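PDB 4BLO: packaging enzyme P4 from Pseudomonas phage phi6, which probably hydrolyses ATP as a hexameric RecA-like helicase motor that drives viral RNA into the phage capsid during genome packaging. Local coordinates for residues L[19-29]-L[212-223]. Numbering follows the deposited sequence.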
# COMPACT_ATOMS: atom_id res chain seq x y z
N LEU L 19 20.94 37.85 -1.82
CA LEU L 19 19.93 36.99 -2.45
C LEU L 19 19.40 35.96 -1.46
O LEU L 19 18.19 35.73 -1.41
CB LEU L 19 20.50 36.28 -3.68
CG LEU L 19 20.73 37.10 -4.95
CD1 LEU L 19 21.74 36.43 -5.86
CD2 LEU L 19 19.42 37.34 -5.72
N LEU L 20 20.31 35.37 -0.66
CA LEU L 20 19.99 34.35 0.33
C LEU L 20 19.17 34.92 1.50
O LEU L 20 18.19 34.29 1.92
CB LEU L 20 21.28 33.67 0.84
CG LEU L 20 21.99 32.73 -0.14
CD1 LEU L 20 23.43 32.55 0.23
CD2 LEU L 20 21.30 31.37 -0.21
N ASP L 21 19.55 36.12 2.01
CA ASP L 21 18.88 36.78 3.13
C ASP L 21 17.54 37.40 2.73
O ASP L 21 16.63 37.45 3.56
CB ASP L 21 19.79 37.88 3.71
CG ASP L 21 21.05 37.38 4.40
OD1 ASP L 21 21.32 36.16 4.34
OD2 ASP L 21 21.77 38.21 4.98
N ALA L 22 17.44 37.89 1.49
CA ALA L 22 16.26 38.57 0.94
C ALA L 22 15.02 37.69 0.94
O ALA L 22 13.94 38.17 1.29
CB ALA L 22 16.55 39.05 -0.47
N SER L 23 15.16 36.42 0.54
CA SER L 23 14.02 35.52 0.44
C SER L 23 14.16 34.26 1.33
O SER L 23 15.08 33.45 1.12
CB SER L 23 13.80 35.10 -1.01
OG SER L 23 14.92 34.43 -1.55
N PRO L 24 13.22 34.08 2.30
CA PRO L 24 13.22 32.84 3.09
C PRO L 24 12.60 31.70 2.26
O PRO L 24 11.51 31.86 1.70
CB PRO L 24 12.38 33.19 4.33
CG PRO L 24 11.56 34.36 3.93
CD PRO L 24 12.06 34.93 2.63
N VAL L 25 13.32 30.56 2.14
CA VAL L 25 12.83 29.44 1.33
C VAL L 25 12.67 28.18 2.15
O VAL L 25 13.27 28.02 3.22
CB VAL L 25 13.70 29.15 0.07
CG1 VAL L 25 13.57 30.26 -0.96
CG2 VAL L 25 15.16 28.88 0.42
N SER L 26 11.86 27.27 1.60
CA SER L 26 11.57 25.95 2.14
C SER L 26 11.52 24.93 1.00
O SER L 26 11.71 25.28 -0.16
CB SER L 26 10.25 25.96 2.91
OG SER L 26 10.33 26.78 4.06
N LEU L 27 11.30 23.67 1.35
CA LEU L 27 11.17 22.58 0.40
C LEU L 27 10.22 21.55 0.97
O LEU L 27 10.09 21.44 2.18
CB LEU L 27 12.52 21.95 0.03
CG LEU L 27 12.55 21.25 -1.32
CD1 LEU L 27 12.74 22.23 -2.46
CD2 LEU L 27 13.63 20.20 -1.36
N GLN L 28 9.44 20.88 0.14
CA GLN L 28 8.49 19.87 0.54
C GLN L 28 8.47 18.75 -0.49
O GLN L 28 8.60 19.02 -1.70
CB GLN L 28 7.09 20.47 0.71
CG GLN L 28 6.13 19.58 1.50
CD GLN L 28 4.68 19.90 1.23
OE1 GLN L 28 4.32 20.60 0.28
NE2 GLN L 28 3.81 19.39 2.07
N VAL L 29 8.33 17.52 -0.01
CA VAL L 29 8.06 16.36 -0.84
C VAL L 29 6.86 15.42 -0.93
O VAL L 29 6.18 15.37 -1.96
CB VAL L 29 9.13 15.27 -0.65
CG1 VAL L 29 9.04 14.24 -1.77
CG2 VAL L 29 10.52 15.89 -0.60
N LEU L 212 9.23 18.52 -7.48
CA LEU L 212 10.56 18.70 -6.91
C LEU L 212 11.52 19.36 -7.91
O LEU L 212 12.25 20.26 -7.51
CB LEU L 212 11.15 17.36 -6.42
CG LEU L 212 11.43 17.25 -4.91
CD1 LEU L 212 11.88 15.84 -4.54
CD2 LEU L 212 12.48 18.24 -4.45
N LEU L 213 11.48 18.94 -9.20
CA LEU L 213 12.32 19.53 -10.26
C LEU L 213 12.03 21.02 -10.43
O LEU L 213 12.97 21.81 -10.56
CB LEU L 213 12.11 18.80 -11.60
CG LEU L 213 12.82 17.46 -11.82
CD1 LEU L 213 12.32 16.81 -13.09
CD2 LEU L 213 14.32 17.64 -11.94
N THR L 214 10.72 21.41 -10.40
CA THR L 214 10.25 22.80 -10.51
C THR L 214 10.72 23.63 -9.29
O THR L 214 11.21 24.75 -9.46
CB THR L 214 8.74 22.86 -10.68
OG1 THR L 214 8.37 22.12 -11.84
CG2 THR L 214 8.23 24.27 -10.84
N ASP L 215 10.56 23.06 -8.07
CA ASP L 215 10.97 23.67 -6.81
C ASP L 215 12.50 23.86 -6.79
O ASP L 215 12.98 24.90 -6.35
CB ASP L 215 10.51 22.83 -5.61
CG ASP L 215 9.04 22.94 -5.27
OD1 ASP L 215 8.33 23.74 -5.92
OD2 ASP L 215 8.61 22.26 -4.31
N ILE L 216 13.26 22.86 -7.30
CA ILE L 216 14.72 22.94 -7.38
C ILE L 216 15.09 24.02 -8.44
O ILE L 216 15.93 24.87 -8.16
CB ILE L 216 15.35 21.55 -7.67
CG1 ILE L 216 15.31 20.66 -6.42
CG2 ILE L 216 16.75 21.68 -8.21
CD1 ILE L 216 15.42 19.17 -6.68
N SER L 217 14.41 24.01 -9.61
CA SER L 217 14.66 24.98 -10.68
C SER L 217 14.44 26.41 -10.19
O SER L 217 15.31 27.25 -10.40
CB SER L 217 13.77 24.69 -11.88
OG SER L 217 14.14 25.47 -13.01
N ASN L 218 13.32 26.67 -9.51
CA ASN L 218 12.98 28.01 -9.00
C ASN L 218 13.95 28.45 -7.88
O ASN L 218 14.30 29.63 -7.81
CB ASN L 218 11.53 28.08 -8.53
CG ASN L 218 10.50 27.91 -9.63
OD1 ASN L 218 9.36 27.48 -9.38
ND2 ASN L 218 10.84 28.26 -10.87
N LEU L 219 14.44 27.49 -7.08
CA LEU L 219 15.44 27.72 -6.04
C LEU L 219 16.73 28.27 -6.68
O LEU L 219 17.31 29.23 -6.18
CB LEU L 219 15.70 26.39 -5.30
CG LEU L 219 15.84 26.38 -3.77
CD1 LEU L 219 14.70 27.09 -3.08
CD2 LEU L 219 15.93 24.97 -3.26
N PHE L 220 17.11 27.72 -7.85
CA PHE L 220 18.28 28.18 -8.60
C PHE L 220 17.99 29.48 -9.34
O PHE L 220 18.90 30.30 -9.47
CB PHE L 220 18.78 27.11 -9.58
CG PHE L 220 19.27 25.83 -8.93
CD1 PHE L 220 19.89 25.86 -7.68
CD2 PHE L 220 19.16 24.61 -9.58
CE1 PHE L 220 20.36 24.69 -7.09
CE2 PHE L 220 19.64 23.44 -8.99
CZ PHE L 220 20.24 23.48 -7.75
N THR L 221 16.74 29.69 -9.82
CA THR L 221 16.34 30.92 -10.52
C THR L 221 16.42 32.11 -9.57
O THR L 221 16.90 33.17 -9.96
CB THR L 221 14.93 30.77 -11.12
OG1 THR L 221 14.86 29.56 -11.89
CG2 THR L 221 14.54 31.97 -11.99
N GLN L 222 15.99 31.92 -8.31
CA GLN L 222 16.01 32.93 -7.27
C GLN L 222 17.44 33.30 -6.83
O GLN L 222 17.67 34.45 -6.44
CB GLN L 222 15.23 32.41 -6.06
CG GLN L 222 14.46 33.51 -5.36
CD GLN L 222 13.31 32.94 -4.57
OE1 GLN L 222 13.53 32.26 -3.56
NE2 GLN L 222 12.08 33.22 -4.99
N TYR L 223 18.40 32.34 -6.89
CA TYR L 223 19.79 32.54 -6.46
C TYR L 223 20.78 32.66 -7.65
O TYR L 223 21.99 32.55 -7.46
CB TYR L 223 20.21 31.44 -5.47
CG TYR L 223 19.35 31.41 -4.23
CD1 TYR L 223 19.16 32.55 -3.46
CD2 TYR L 223 18.74 30.24 -3.81
CE1 TYR L 223 18.35 32.54 -2.33
CE2 TYR L 223 17.94 30.21 -2.66
CZ TYR L 223 17.76 31.36 -1.92
OH TYR L 223 16.99 31.32 -0.78
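Y223 meets L19, L20, S23 and V25 where helix 208-222 of the RecA-like P-loop ATPase fold is roofed by the N-terminal segment 19-29. The pairing illustrates how an N-terminal segment can be fastened to a helix of the ATPase core: one large side chain collects partners at one end, and aliphatic contacts continue along the rest. An adjacent flank of the helix packs on the central sheet, I216 against M229 and F220 against V227 of strand 226-231.

Y223 can be followed outward from CB, which only sets the direction. With CG beside the backbone N (chi1 -60°), its ring lies against the last turn of helix 7-22. Y223 CD1 lies 4.0 Å from L19 CB, and further along the same edge CE1 approaches the carbonyl O of L19 near the ring plane. One face receives L20 CD2, a CH-pi contact 4.0 Å from the centroid of the Y223 ring and 17° off its normal. Y223 CZ lies under L20 CD2, 3.9 Å away. At the tip, Y223 OH touches V25 CG2 and gives a weak hydrogen bond to S23 O at 3.4 Å, just after the helix ends. I175 of helix 167-179 also packs on Y223.

Q222, extended beyond CG, brings OE1 to a second weak bond, donated by S23 OG. Farther along, V25 lays CB against L219 CD1, with a separation of 3.9 Å. L27 then straddles the next part of the helix: CD1 reaches D215 CB while CD2 meets L212 CD2, the two leucines crossing at about a right angle.

This end also faces a subunit boundary, since R195 of a second subunit forms a salt bridge with D215 and a hydrogen bond to Q28 O. The apolar row finishes with V29 CG2, 4.2 Å from L212 CD1.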